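PDB 4EHX: tetraacyldisaccharide 4'-kinase from Aquifex aeolicus, which transfers the gamma-phosphate of ATP to the 4'-position of a tetraacyldisaccharide 1-phosphate, forming lipid IVA in the last step of lipid IVA synthesis. Local coordinates for residues Met56-Leu61 with Val134-Asp139; Val92-Ala97 with Leu282-Gly287; Lys158-Arg163 with Phe193-Gly198; Gly239-Val244 with Leu276-Asp281. One frame throughout, in Å; residues are numbered along the deposited sequence.

Contact 1. Residues Met56-Leu61 with Val134-Asp139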
loop_
_atom_site.group_PDB
_atom_site.type_symbol
_atom_site.label_atom_id
_atom_site.label_comp_id
_atom_site.label_asym_id
_atom_site.label_seq_id
_atom_site.Cartn_x
_atom_site.Cartn_y
_atom_site.Cartn_z
ATOM N N MET A 56 6.918 1.770 -1.407
ATOM C CA MET A 56 7.965 2.735 -1.042
ATOM C C MET A 56 9.344 2.125 -1.249
ATOM O O MET A 56 10.255 2.754 -1.787
ATOM C CB MET A 56 7.823 3.145 0.422
ATOM C CG MET A 56 6.558 3.943 0.727
ATOM S SD MET A 56 6.262 4.021 2.516
ATOM C CE MET A 56 7.678 5.001 3.015
ATOM N N TYR A 57 9.491 0.889 -0.791
ATOM C CA TYR A 57 10.740 0.153 -0.914
ATOM C C TYR A 57 11.144 -0.031 -2.379
ATOM O O TYR A 57 12.293 0.207 -2.763
ATOM C CB TYR A 57 10.599 -1.198 -0.213
ATOM C CG TYR A 57 11.703 -2.159 -0.556
ATOM C CD1 TYR A 57 12.928 -2.111 0.111
ATOM C CD2 TYR A 57 11.523 -3.125 -1.540
ATOM C CE1 TYR A 57 13.950 -3.000 -0.212
ATOM C CE2 TYR A 57 12.527 -4.015 -1.865
ATOM C CZ TYR A 57 13.739 -3.946 -1.204
ATOM O OH TYR A 57 14.728 -4.832 -1.547
ATOM N N LEU A 58 10.183 -0.446 -3.196
ATOM C CA LEU A 58 10.412 -0.650 -4.621
ATOM C C LEU A 58 10.759 0.658 -5.332
ATOM O O LEU A 58 11.669 0.707 -6.163
ATOM C CB LEU A 58 9.153 -1.282 -5.250
ATOM C CG LEU A 58 9.134 -1.478 -6.760
ATOM C CD1 LEU A 58 10.267 -2.423 -7.167
ATOM C CD2 LEU A 58 7.758 -2.043 -7.184
ATOM N N ALA A 59 10.047 1.731 -5.001
ATOM C CA ALA A 59 10.328 3.011 -5.642
ATOM C C ALA A 59 11.761 3.444 -5.326
ATOM O O ALA A 59 12.456 4.007 -6.181
ATOM C CB ALA A 59 9.311 4.082 -5.206
ATOM N N ASP A 60 12.216 3.149 -4.110
ATOM C CA ASP A 60 13.591 3.445 -3.725
ATOM C C ASP A 60 14.621 2.629 -4.517
ATOM O O ASP A 60 15.702 3.125 -4.837
ATOM C CB ASP A 60 13.810 3.236 -2.218
ATOM C CG ASP A 60 15.239 3.539 -1.798
ATOM O OD1 ASP A 60 15.553 4.736 -1.673
ATOM O OD2 ASP A 60 16.052 2.598 -1.617
ATOM N N LEU A 61 14.290 1.384 -4.839
ATOM C CA LEU A 61 15.189 0.574 -5.657
ATOM C C LEU A 61 15.347 1.226 -7.031
ATOM O O LEU A 61 16.401 1.122 -7.664
ATOM C CB LEU A 61 14.668 -0.861 -5.815
ATOM C CG LEU A 61 14.673 -1.773 -4.587
ATOM C CD1 LEU A 61 14.189 -3.168 -4.960
ATOM C CD2 LEU A 61 16.075 -1.827 -3.959
ATOM N N VAL A 134 9.174 4.359 -15.818
ATOM C CA VAL A 134 8.616 3.098 -15.317
ATOM C C VAL A 134 7.374 3.390 -14.493
ATOM O O VAL A 134 7.297 4.429 -13.827
ATOM C CB VAL A 134 9.661 2.307 -14.472
ATOM C CG1 VAL A 134 10.186 3.169 -13.289
ATOM C CG2 VAL A 134 9.077 0.974 -13.981
ATOM N N PHE A 135 6.381 2.502 -14.564
ATOM C CA PHE A 135 5.193 2.603 -13.729
ATOM C C PHE A 135 5.162 1.523 -12.666
ATOM O O PHE A 135 5.577 0.388 -12.902
ATOM C CB PHE A 135 3.919 2.440 -14.556
ATOM C CG PHE A 135 3.668 3.565 -15.486
ATOM C CD1 PHE A 135 3.221 4.786 -15.000
ATOM C CD2 PHE A 135 3.851 3.401 -16.855
ATOM C CE1 PHE A 135 2.966 5.847 -15.870
ATOM C CE2 PHE A 135 3.601 4.452 -17.730
ATOM C CZ PHE A 135 3.153 5.676 -17.232
ATOM N N ILE A 136 4.663 1.884 -11.489
ATOM C CA ILE A 136 4.375 0.884 -10.472
ATOM C C ILE A 136 2.865 0.926 -10.244
ATOM O O ILE A 136 2.300 1.994 -9.988
ATOM C CB ILE A 136 5.091 1.199 -9.138
ATOM C CG1 ILE A 136 6.621 1.105 -9.287
ATOM C CG2 ILE A 136 4.595 0.276 -8.029
ATOM C CD1 ILE A 136 7.368 1.765 -8.109
ATOM N N LEU A 137 2.207 -0.224 -10.339
ATOM C CA LEU A 137 0.795 -0.251 -10.000
ATOM C C LEU A 137 0.748 -0.529 -8.510
ATOM O O LEU A 137 1.267 -1.549 -8.033
ATOM C CB LEU A 137 0.049 -1.380 -10.735
ATOM C CG LEU A 137 0.327 -1.571 -12.231
ATOM C CD1 LEU A 137 -0.652 -2.619 -12.823
ATOM C CD2 LEU A 137 0.185 -0.246 -12.984
ATOM N N ASP A 138 0.156 0.374 -7.749
ATOM C CA ASP A 138 -0.056 0.020 -6.366
ATOM C C ASP A 138 -1.410 -0.702 -6.359
ATOM O O ASP A 138 -2.422 -0.204 -6.860
ATOM C CB ASP A 138 0.049 1.214 -5.410
ATOM C CG ASP A 138 -1.138 2.121 -5.480
ATOM O OD1 ASP A 138 -1.853 2.040 -6.487
ATOM O OD2 ASP A 138 -1.349 2.924 -4.542
ATOM N N ASP A 139 -1.410 -1.902 -5.841
ATOM C CA ASP A 139 -2.623 -2.678 -5.816
ATOM C C ASP A 139 -3.121 -3.022 -7.228
ATOM O O ASP A 139 -4.261 -2.736 -7.597
ATOM C CB ASP A 139 -3.701 -1.959 -5.001
ATOM C CG ASP A 139 -4.752 -2.920 -4.511
ATOM O OD1 ASP A 139 -4.380 -4.096 -4.323
ATOM O OD2 ASP A 139 -5.926 -2.532 -4.346
#

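Contact 2. Residues Val92-Ala97 with Leu282-Gly287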
loop_
_atom_site.group_PDB
_atom_site.type_symbol
_atom_site.label_atom_id
_atom_site.label_comp_id
_atom_site.label_asym_id
_atom_site.label_seq_id
_atom_site.Cartn_x
_atom_site.Cartn_y
_atom_site.Cartn_z
ATOM N N VAL A 92 -2.958 18.292 -5.666
ATOM C CA VAL A 92 -4.346 18.305 -5.217
ATOM C C VAL A 92 -4.418 17.988 -3.727
ATOM O O VAL A 92 -3.451 17.505 -3.144
ATOM C CB VAL A 92 -5.183 17.249 -5.968
ATOM C CG1 VAL A 92 -5.203 17.544 -7.462
ATOM C CG2 VAL A 92 -4.619 15.862 -5.707
ATOM N N SER A 93 -5.567 18.246 -3.111
ATOM C CA SER A 93 -5.764 17.898 -1.709
ATOM C C SER A 93 -6.126 16.421 -1.584
ATOM O O SER A 93 -6.471 15.780 -2.575
ATOM C CB SER A 93 -6.877 18.751 -1.106
ATOM O OG SER A 93 -8.117 18.459 -1.729
ATOM N N TRP A 94 -6.056 15.877 -0.373
ATOM C CA TRP A 94 -6.468 14.489 -0.165
ATOM C C TRP A 94 -7.956 14.347 -0.458
ATOM O O TRP A 94 -8.400 13.327 -0.987
ATOM C CB TRP A 94 -6.138 14.006 1.251
ATOM C CG TRP A 94 -6.797 14.785 2.348
ATOM C CD1 TRP A 94 -8.026 14.555 2.894
ATOM C CD2 TRP A 94 -6.250 15.910 3.048
ATOM N NE1 TRP A 94 -8.283 15.473 3.886
ATOM C CE2 TRP A 94 -7.207 16.315 4.001
ATOM C CE3 TRP A 94 -5.047 16.618 2.958
ATOM C CZ2 TRP A 94 -6.999 17.396 4.855
ATOM C CZ3 TRP A 94 -4.841 17.692 3.812
ATOM C CH2 TRP A 94 -5.814 18.069 4.747
ATOM N N GLU A 95 -8.722 15.384 -0.127
ATOM C CA GLU A 95 -10.145 15.403 -0.444
ATOM C C GLU A 95 -10.392 15.070 -1.920
ATOM O O GLU A 95 -11.283 14.284 -2.246
ATOM C CB GLU A 95 -10.773 16.754 -0.081
ATOM C CG GLU A 95 -10.823 17.073 1.421
ATOM C CD GLU A 95 -9.704 18.001 1.889
ATOM O OE1 GLU A 95 -8.605 17.975 1.290
ATOM O OE2 GLU A 95 -9.928 18.757 2.860
ATOM N N GLU A 96 -9.601 15.665 -2.808
ATOM C CA GLU A 96 -9.777 15.454 -4.248
ATOM C C GLU A 96 -9.057 14.206 -4.773
ATOM O O GLU A 96 -9.510 13.573 -5.727
ATOM C CB GLU A 96 -9.325 16.692 -5.033
ATOM C CG GLU A 96 -9.511 16.583 -6.537
ATOM C CD GLU A 96 -9.333 17.912 -7.252
ATOM O OE1 GLU A 96 -9.072 18.930 -6.574
ATOM O OE2 GLU A 96 -9.458 17.935 -8.496
ATOM N N ALA A 97 -7.939 13.851 -4.153
ATOM C CA ALA A 97 -7.165 12.704 -4.610
ATOM C C ALA A 97 -7.740 11.396 -4.086
ATOM O O ALA A 97 -7.564 10.347 -4.698
ATOM C CB ALA A 97 -5.708 12.840 -4.181
ATOM N N LEU A 282 -2.236 11.318 9.894
ATOM C CA LEU A 282 -1.271 12.405 9.860
ATOM C C LEU A 282 -1.465 13.313 8.648
ATOM O O LEU A 282 -1.160 14.497 8.715
ATOM C CB LEU A 282 0.150 11.836 9.898
ATOM C CG LEU A 282 1.322 12.813 9.984
ATOM C CD1 LEU A 282 1.293 13.636 11.295
ATOM C CD2 LEU A 282 2.621 12.041 9.848
ATOM N N ILE A 283 -1.972 12.770 7.540
ATOM C CA ILE A 283 -2.107 13.578 6.326
ATOM C C ILE A 283 -3.086 14.732 6.532
ATOM O O ILE A 283 -3.047 15.716 5.798
ATOM C CB ILE A 283 -2.516 12.753 5.075
ATOM C CG1 ILE A 283 -3.820 11.999 5.316
ATOM C CG2 ILE A 283 -1.409 11.797 4.672
ATOM C CD1 ILE A 283 -4.327 11.250 4.087
ATOM N N LYS A 284 -3.939 14.618 7.547
ATOM C CA LYS A 284 -4.967 15.624 7.799
ATOM C C LYS A 284 -4.523 16.631 8.847
ATOM O O LYS A 284 -5.270 17.542 9.201
ATOM C CB LYS A 284 -6.274 14.952 8.231
ATOM C CG LYS A 284 -6.872 14.042 7.171
ATOM C CD LYS A 284 -7.376 12.747 7.780
ATOM C CE LYS A 284 -7.854 11.781 6.709
ATOM N NZ LYS A 284 -8.987 12.348 5.932
ATOM N N LEU A 285 -3.296 16.468 9.335
ATOM C CA LEU A 285 -2.781 17.290 10.422
ATOM C C LEU A 285 -1.444 17.931 10.074
ATOM O O LEU A 285 -0.624 18.202 10.956
ATOM C CB LEU A 285 -2.638 16.455 11.691
ATOM C CG LEU A 285 -3.949 15.914 12.255
ATOM C CD1 LEU A 285 -3.678 14.856 13.307
ATOM C CD2 LEU A 285 -4.766 17.067 12.833
ATOM N N GLN A 286 -1.213 18.179 8.793
ATOM C CA GLN A 286 0.061 18.769 8.396
ATOM C C GLN A 286 0.176 20.185 8.936
ATOM O O GLN A 286 -0.806 20.929 8.977
ATOM C CB GLN A 286 0.212 18.745 6.874
ATOM C CG GLN A 286 0.121 17.328 6.312
ATOM C CD GLN A 286 0.174 17.295 4.803
ATOM O OE1 GLN A 286 1.022 17.941 4.187
ATOM N NE2 GLN A 286 -0.739 16.548 4.197
ATOM N N GLY A 287 1.371 20.562 9.367
ATOM C CA GLY A 287 1.535 21.878 9.954
ATOM C C GLY A 287 1.568 21.824 11.467
ATOM O O GLY A 287 2.300 22.586 12.096
#

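Contact 3. Residues Lys158-Arg163 with Phe193-Gly198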
loop_
_atom_site.group_PDB
_atom_site.type_symbol
_atom_site.label_atom_id
_atom_site.label_comp_id
_atom_site.label_asym_id
_atom_site.label_seq_id
_atom_site.Cartn_x
_atom_site.Cartn_y
_atom_site.Cartn_z
ATOM N N LYS A 158 -1.379 -15.617 6.998
ATOM C CA LYS A 158 -2.836 -15.659 7.182
ATOM C C LYS A 158 -3.603 -15.922 5.873
ATOM O O LYS A 158 -4.649 -16.592 5.878
ATOM C CB LYS A 158 -3.312 -14.342 7.794
ATOM C CG LYS A 158 -4.776 -14.339 8.228
ATOM C CD LYS A 158 -5.208 -12.935 8.610
ATOM C CE LYS A 158 -6.658 -12.900 9.068
ATOM N NZ LYS A 158 -7.114 -11.505 9.344
ATOM N N ASP A 159 -3.092 -15.387 4.764
ATOM C CA ASP A 159 -3.735 -15.569 3.451
ATOM C C ASP A 159 -3.881 -17.042 3.087
ATOM O O ASP A 159 -4.903 -17.454 2.525
ATOM C CB ASP A 159 -2.936 -14.871 2.344
ATOM C CG ASP A 159 -2.971 -13.354 2.449
ATOM O OD1 ASP A 159 -3.963 -12.810 2.985
ATOM O OD2 ASP A 159 -2.013 -12.695 1.977
ATOM N N LEU A 160 -2.852 -17.833 3.387
ATOM C CA LEU A 160 -2.837 -19.254 3.014
ATOM C C LEU A 160 -3.912 -20.068 3.729
ATOM O O LEU A 160 -4.266 -21.166 3.292
ATOM C CB LEU A 160 -1.463 -19.867 3.292
ATOM C CG LEU A 160 -0.278 -19.297 2.511
ATOM C CD1 LEU A 160 1.008 -19.965 2.956
ATOM C CD2 LEU A 160 -0.485 -19.482 1.015
ATOM N N LYS A 161 -4.432 -19.527 4.824
ATOM C CA LYS A 161 -5.456 -20.223 5.591
ATOM C C LYS A 161 -6.833 -19.596 5.405
ATOM O O LYS A 161 -7.797 -20.037 6.020
ATOM C CB LYS A 161 -5.087 -20.216 7.078
ATOM C CG LYS A 161 -3.704 -20.782 7.376
ATOM C CD LYS A 161 -3.296 -20.574 8.834
ATOM C CE LYS A 161 -2.983 -19.115 9.125
ATOM N NZ LYS A 161 -2.328 -18.933 10.449
ATOM N N ASP A 162 -6.922 -18.576 4.555
ATOM C CA ASP A 162 -8.115 -17.740 4.465
ATOM C C ASP A 162 -9.123 -18.256 3.426
ATOM O O ASP A 162 -8.882 -19.255 2.753
ATOM C CB ASP A 162 -7.699 -16.304 4.127
ATOM C CG ASP A 162 -8.613 -15.256 4.753
ATOM O OD1 ASP A 162 -9.829 -15.506 4.857
ATOM O OD2 ASP A 162 -8.108 -14.177 5.144
ATOM N N ARG A 163 -10.247 -17.557 3.303
ATOM C CA ARG A 163 -11.316 -17.948 2.391
ATOM C C ARG A 163 -11.773 -16.756 1.557
ATOM O O ARG A 163 -11.539 -15.607 1.920
ATOM C CB ARG A 163 -12.508 -18.500 3.178
ATOM C CG ARG A 163 -12.226 -19.793 3.932
ATOM C CD ARG A 163 -13.411 -20.188 4.802
ATOM N NE ARG A 163 -13.744 -19.146 5.772
ATOM C CZ ARG A 163 -14.636 -19.283 6.750
ATOM N NH1 ARG A 163 -15.295 -20.425 6.903
ATOM N NH2 ARG A 163 -14.868 -18.275 7.581
ATOM N N PHE A 193 7.023 -17.371 7.946
ATOM C CA PHE A 193 6.609 -18.597 7.276
ATOM C C PHE A 193 7.386 -18.817 6.000
ATOM O O PHE A 193 8.013 -17.900 5.479
ATOM C CB PHE A 193 5.098 -18.592 6.986
ATOM C CG PHE A 193 4.676 -17.660 5.869
ATOM C CD1 PHE A 193 4.662 -16.285 6.059
ATOM C CD2 PHE A 193 4.262 -18.168 4.641
ATOM C CE1 PHE A 193 4.262 -15.429 5.037
ATOM C CE2 PHE A 193 3.854 -17.325 3.610
ATOM C CZ PHE A 193 3.849 -15.950 3.807
ATOM N N GLU A 194 7.315 -20.040 5.491
ATOM C CA GLU A 194 7.930 -20.391 4.224
ATOM C C GLU A 194 6.829 -20.777 3.252
ATOM O O GLU A 194 5.770 -21.255 3.654
ATOM C CB GLU A 194 8.885 -21.573 4.410
ATOM C CG GLU A 194 9.916 -21.383 5.514
ATOM C CD GLU A 194 11.113 -20.558 5.074
ATOM O OE1 GLU A 194 11.223 -20.266 3.862
ATOM O OE2 GLU A 194 11.947 -20.210 5.942
ATOM N N PHE A 195 7.078 -20.576 1.968
ATOM C CA PHE A 195 6.113 -20.977 0.962
ATOM C C PHE A 195 6.823 -21.200 -0.360
ATOM O O PHE A 195 7.276 -20.249 -1.000
ATOM C CB PHE A 195 5.037 -19.906 0.817
ATOM C CG PHE A 195 3.911 -20.297 -0.092
ATOM C CD1 PHE A 195 3.184 -21.451 0.143
ATOM C CD2 PHE A 195 3.566 -19.501 -1.171
ATOM C CE1 PHE A 195 2.140 -21.811 -0.691
ATOM C CE2 PHE A 195 2.523 -19.853 -2.006
ATOM C CZ PHE A 195 1.807 -21.008 -1.766
ATOM N N PHE A 196 6.920 -22.462 -0.763
ATOM C CA PHE A 196 7.632 -22.814 -1.985
ATOM C C PHE A 196 6.695 -23.057 -3.161
ATOM O O PHE A 196 5.762 -23.864 -3.082
ATOM C CB PHE A 196 8.513 -24.045 -1.777
ATOM C CG PHE A 196 9.240 -24.469 -3.018
ATOM C CD1 PHE A 196 10.456 -23.895 -3.353
ATOM C CD2 PHE A 196 8.698 -25.424 -3.861
ATOM C CE1 PHE A 196 11.126 -24.274 -4.501
ATOM C CE2 PHE A 196 9.360 -25.808 -5.010
ATOM C CZ PHE A 196 10.578 -25.232 -5.330
ATOM N N THR A 197 6.967 -22.358 -4.257
ATOM C CA THR A 197 6.177 -22.470 -5.469
ATOM C C THR A 197 7.067 -22.692 -6.683
ATOM O O THR A 197 6.575 -22.960 -7.778
ATOM C CB THR A 197 5.383 -21.178 -5.729
ATOM O OG1 THR A 197 6.298 -20.086 -5.901
ATOM C CG2 THR A 197 4.445 -20.878 -4.574
ATOM N N GLY A 198 8.374 -22.547 -6.499
ATOM C CA GLY A 198 9.288 -22.536 -7.627
ATOM C C GLY A 198 9.524 -21.139 -8.186
ATOM O O GLY A 198 10.493 -20.912 -8.915
#

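Contact 4. Residues Gly239-Val244 with Leu276-Asp281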
loop_
_atom_site.group_PDB
_atom_site.type_symbol
_atom_site.label_atom_id
_atom_site.label_comp_id
_atom_site.label_asym_id
_atom_site.label_seq_id
_atom_site.Cartn_x
_atom_site.Cartn_y
_atom_site.Cartn_z
ATOM N N GLY A 239 -6.708 -0.959 18.013
ATOM C CA GLY A 239 -6.121 -2.189 18.508
ATOM C C GLY A 239 -4.706 -2.339 17.985
ATOM O O GLY A 239 -3.769 -2.536 18.761
ATOM N N GLN A 240 -4.551 -2.252 16.666
ATOM C CA GLN A 240 -3.250 -2.426 16.025
ATOM C C GLN A 240 -2.231 -1.393 16.519
ATOM O O GLN A 240 -1.165 -1.748 17.031
ATOM C CB GLN A 240 -3.392 -2.338 14.502
ATOM C CG GLN A 240 -2.596 -3.386 13.731
ATOM C CD GLN A 240 -3.130 -4.794 13.933
ATOM O OE1 GLN A 240 -4.320 -5.054 13.746
ATOM N NE2 GLN A 240 -2.250 -5.712 14.324
ATOM N N PHE A 241 -2.572 -0.117 16.361
ATOM C CA PHE A 241 -1.715 0.990 16.781
ATOM C C PHE A 241 -1.288 0.861 18.249
ATOM O O PHE A 241 -0.107 0.995 18.567
ATOM C CB PHE A 241 -2.441 2.320 16.555
ATOM C CG PHE A 241 -1.547 3.531 16.628
ATOM C CD1 PHE A 241 -0.218 3.456 16.251
ATOM C CD2 PHE A 241 -2.045 4.742 17.077
ATOM C CE1 PHE A 241 0.604 4.569 16.319
ATOM C CE2 PHE A 241 -1.232 5.859 17.147
ATOM C CZ PHE A 241 0.095 5.775 16.765
ATOM N N ARG A 242 -2.248 0.597 19.136
ATOM C CA ARG A 242 -1.954 0.443 20.562
ATOM C C ARG A 242 -0.923 -0.653 20.817
ATOM O O ARG A 242 -0.003 -0.483 21.620
ATOM C CB ARG A 242 -3.227 0.143 21.363
ATOM C CG ARG A 242 -4.165 1.329 21.549
ATOM C CD ARG A 242 -5.400 0.935 22.357
ATOM N NE ARG A 242 -5.088 0.724 23.767
ATOM C CZ ARG A 242 -5.397 1.582 24.735
ATOM N NH1 ARG A 242 -6.044 2.704 24.452
ATOM N NH2 ARG A 242 -5.069 1.310 25.991
ATOM N N LYS A 243 -1.091 -1.781 20.135
ATOM C CA LYS A 243 -0.184 -2.911 20.284
ATOM C C LYS A 243 1.237 -2.529 19.876
ATOM O O LYS A 243 2.192 -2.752 20.625
ATOM C CB LYS A 243 -0.678 -4.097 19.451
ATOM C CG LYS A 243 0.109 -5.383 19.662
ATOM C CD LYS A 243 0.028 -5.850 21.108
ATOM C CE LYS A 243 0.838 -7.121 21.329
ATOM N NZ LYS A 243 0.336 -8.258 20.506
ATOM N N VAL A 244 1.370 -1.946 18.689
ATOM C CA VAL A 244 2.674 -1.566 18.163
ATOM C C VAL A 244 3.403 -0.607 19.100
ATOM O O VAL A 244 4.597 -0.766 19.358
ATOM C CB VAL A 244 2.551 -0.913 16.775
ATOM C CG1 VAL A 244 3.912 -0.398 16.308
ATOM C CG2 VAL A 244 1.962 -1.902 15.771
ATOM N N LEU A 276 1.419 11.035 18.825
ATOM C CA LEU A 276 1.668 9.988 17.838
ATOM C C LEU A 276 0.345 9.526 17.261
ATOM O O LEU A 276 -0.632 9.362 17.988
ATOM C CB LEU A 276 2.394 8.797 18.471
ATOM C CG LEU A 276 3.773 9.129 19.035
ATOM C CD1 LEU A 276 4.494 7.858 19.464
ATOM C CD2 LEU A 276 4.580 9.895 17.994
ATOM N N THR A 277 0.316 9.331 15.949
ATOM C CA THR A 277 -0.876 8.842 15.277
ATOM C C THR A 277 -0.429 8.038 14.059
ATOM O O THR A 277 0.770 7.768 13.900
ATOM C CB THR A 277 -1.819 9.997 14.872
ATOM O OG1 THR A 277 -3.027 9.463 14.315
ATOM C CG2 THR A 277 -1.139 10.931 13.847
ATOM N N THR A 278 -1.379 7.633 13.219
ATOM C CA THR A 278 -1.051 6.836 12.033
ATOM C C THR A 278 -0.804 7.734 10.826
ATOM O O THR A 278 -1.281 8.861 10.780
ATOM C CB THR A 278 -2.182 5.844 11.667
ATOM O OG1 THR A 278 -3.315 6.571 11.165
ATOM C CG2 THR A 278 -2.600 5.018 12.881
ATOM N N PRO A 279 -0.071 7.228 9.822
ATOM C CA PRO A 279 0.161 8.056 8.630
ATOM C C PRO A 279 -1.137 8.495 7.944
ATOM O O PRO A 279 -1.216 9.622 7.448
ATOM C CB PRO A 279 0.990 7.138 7.729
ATOM C CG PRO A 279 1.744 6.265 8.712
ATOM C CD PRO A 279 0.757 6.009 9.828
ATOM N N LYS A 280 -2.142 7.625 7.922
ATOM C CA LYS A 280 -3.427 7.970 7.321
ATOM C C LYS A 280 -4.106 9.123 8.057
ATOM O O LYS A 280 -4.818 9.925 7.451
ATOM C CB LYS A 280 -4.365 6.763 7.272
ATOM C CG LYS A 280 -5.718 7.084 6.645
ATOM C CD LYS A 280 -6.657 5.887 6.638
ATOM C CE LYS A 280 -8.009 6.264 6.039
ATOM N NZ LYS A 280 -8.979 5.133 6.076
ATOM N N ASP A 281 -3.908 9.192 9.370
ATOM C CA ASP A 281 -4.419 10.323 10.146
ATOM C C ASP A 281 -3.538 11.555 9.952
ATOM O O ASP A 281 -4.020 12.687 9.847
ATOM C CB ASP A 281 -4.466 9.968 11.630
ATOM C CG ASP A 281 -5.527 8.941 11.947
ATOM O OD1 ASP A 281 -6.722 9.289 11.856
ATOM O OD2 ASP A 281 -5.167 7.799 12.296
#

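Contact 1. Residues Met56-Leu61 with Val134-Asp139
Leu58 and Ile136 reach toward each other tip to tip, one from a helix and the other from a strand beneath it, and their meeting illustrates how a helix is seated on a sheet by branched side chains meeting end to end. On the helix side, CG of Leu58 stands anti to the backbone N (chi1 175°), and this sends the isobutyl group down toward the strand. Its CD2 branch meets three atoms of the isoleucine, with Leu58 CD2 3.9 Å from Ile136 CD1 and 4.0 Å from both Ile136 CG1 and Ile136 CG2. The longer arm of Ile136 continues past this branch, bringing Ile136 CD1 to 3.9 Å from Leu58 CG. The same methyl then touches the next helical residue, Ile136 CD1 lying 4.0 Å from Ala59 CA and 4.2 Å from Ala59 CB. No hydrogen bond crosses the interface, and the three touching residues are all buried. Strand 134-138 runs parallel to its neighbours 38-43 and 67-71, and helix 51-61, which begins at the predicted ATP-binding P-loop, packs on it; Leu58 also touches Ile39 and Val41 of strand 38-43 and Ile310 of helix 303-312.

Contact 2. Residues Val92-Ala97 with Leu282-Gly287
Trp94 meets Ile283 and Lys284 where a helix start faces a type I beta turn, Leu282 to Leu285, closed by Leu285 N to Leu282 O. The contact thus joins helix 94-97 to the turn between helix 279-282 and strand 291-300. Ser93 is the N-cap of helix 94-97, its OG accepting a weak bond from Glu96 N. The closest CA atoms across the contact, those of Trp94 and Ile283, are 7.9 Å apart. CG of Trp94 sits between the backbone N and the carbonyl carbon (chi1 60°), which swings the ring out over the turn. One face receives the turn: Lys284 CG lies 4.2 Å from the centroid of the five-membered ring of Trp94, an off-centre CH-pi contact, while Ile283 O stands over the six-membered part. Glu95 OE1 lies over the centre of the opposite face. Bends at chi2 and chi4 carry the lysine chain obliquely across the indole; Lys284 NZ ends 3.8 Å from Trp94 NE1, mere proximity and no hydrogen bond, and forms a weak, long ion pair with Asp99. Tyr102 packs edge-to-face with the indole and bonds to Gln286 NE2. That amide nitrogen gives a bond of 2.9 Å to Ile283 O, the oxygen 3.3 Å from Trp94 CZ3.

Contact 3. Residues Lys158-Arg163 with Phe193-Gly198
Leu160 lays one methyl over the Phe195 ring and touches Phe193 with the other, showing how one branched side chain can serve two rings at once. CD2 takes the face of Phe195: it lies 4.0 Å from the centroid of the Phe195 ring and 18° off its normal, a CH-pi contact displaced toward the rim carrying CE1 and CZ. The other branch touches both aromatic residues, with Leu160 CD1 3.9 Å from Phe195 CD1 and, at the same separation of 3.9 Å, from Phe193 CE2. Toward Phe193 the approach is oblique. The two rings come to the same leucine because Phe193 and Phe195 alternate along an extended chain, both CB atoms pointing toward the leucine's segment and Glu194 between them pointing away. A first torsion of 73° places the Phe193 ring, whereas chi1 of -174° turns that of Phe195 away from its own backbone N. Contact across the two segments is wholly apolar, with no hydrogen bond between them. Leu160 belongs to the short, weakly bonded helix 157-160, where the preceding Asp159 bonds through OD1 to OG of Ser45, a residue of the predicted ATP-binding loop. Behind the rings lies strand 182-186: Phe193 rests on Leu185, and Phe195 on Leu183 and Leu185. The extended segment is the connection, along the chain, from that strand to strand 201-212, and brings its rings against helix 157-160.

Contact 4. Residues Gly239-Val244 with Leu276-Asp281
Phe241 points from helix 237-248 into the turn where strand 275-277 gives way to helix 279-282, and its ring can be followed outward atom by atom. CB leaves the helix toward the strand, and a nearly extended first torsion (chi1 -166°) carries the ring across to the other segment. At its root, Phe241 CG lies 4.2 Å from Thr278 CG2, the methyl that stands over one face, 14° off the ring normal, in a CH-pi contact. Farther out, Phe241 CE1 passes the carbonyl oxygen of Thr277 at 4.0 Å. Phe241 CE2 comes to 3.5 Å from Thr277 CA, an oblique approach, while Leu276 O lies at the ring edge near its plane. The tip, Phe241 CZ, is 3.5 Å from Thr277 CA and 3.6 Å from Thr277 O, with Leu276 CB farther off at 4.2 Å. The ring thus packs on backbone as much as on side chains. Thr278 turns its other branch away from this apolar work: as N-cap, its OG1 accepts from Asp281 N at 3.2 Å, while Asp281 OD2 receives Gly234 N. The whole is an alpha/beta packing, helix 237-248 lying on parallel strands 229-233 and 275-277, with the N-capped strand-to-helix junction at Thr278 beside the ring.

Contact 1 lies nearest the chain's centre and is buried, as is contact 4, some 24 Å away between centres; both set a helix against a strand, one with purely aliphatic branches, the other with an aromatic ring lying on backbone. Contacts 2 and 3 are only partly buried and stand on opposite sides of the chain's centre, about 36 Å apart between their own centres. Contact 2 sets an indole on a turn and mixes carbonyl oxygen, lysine and indole; contact 3 sets two loop phenylalanines on a leucine and stays apolar. Contacts 2 and 4 adjoin through the 276-287 region, touching at Leu282 and Thr277, whereas contacts 1 and 3 touch none of the others.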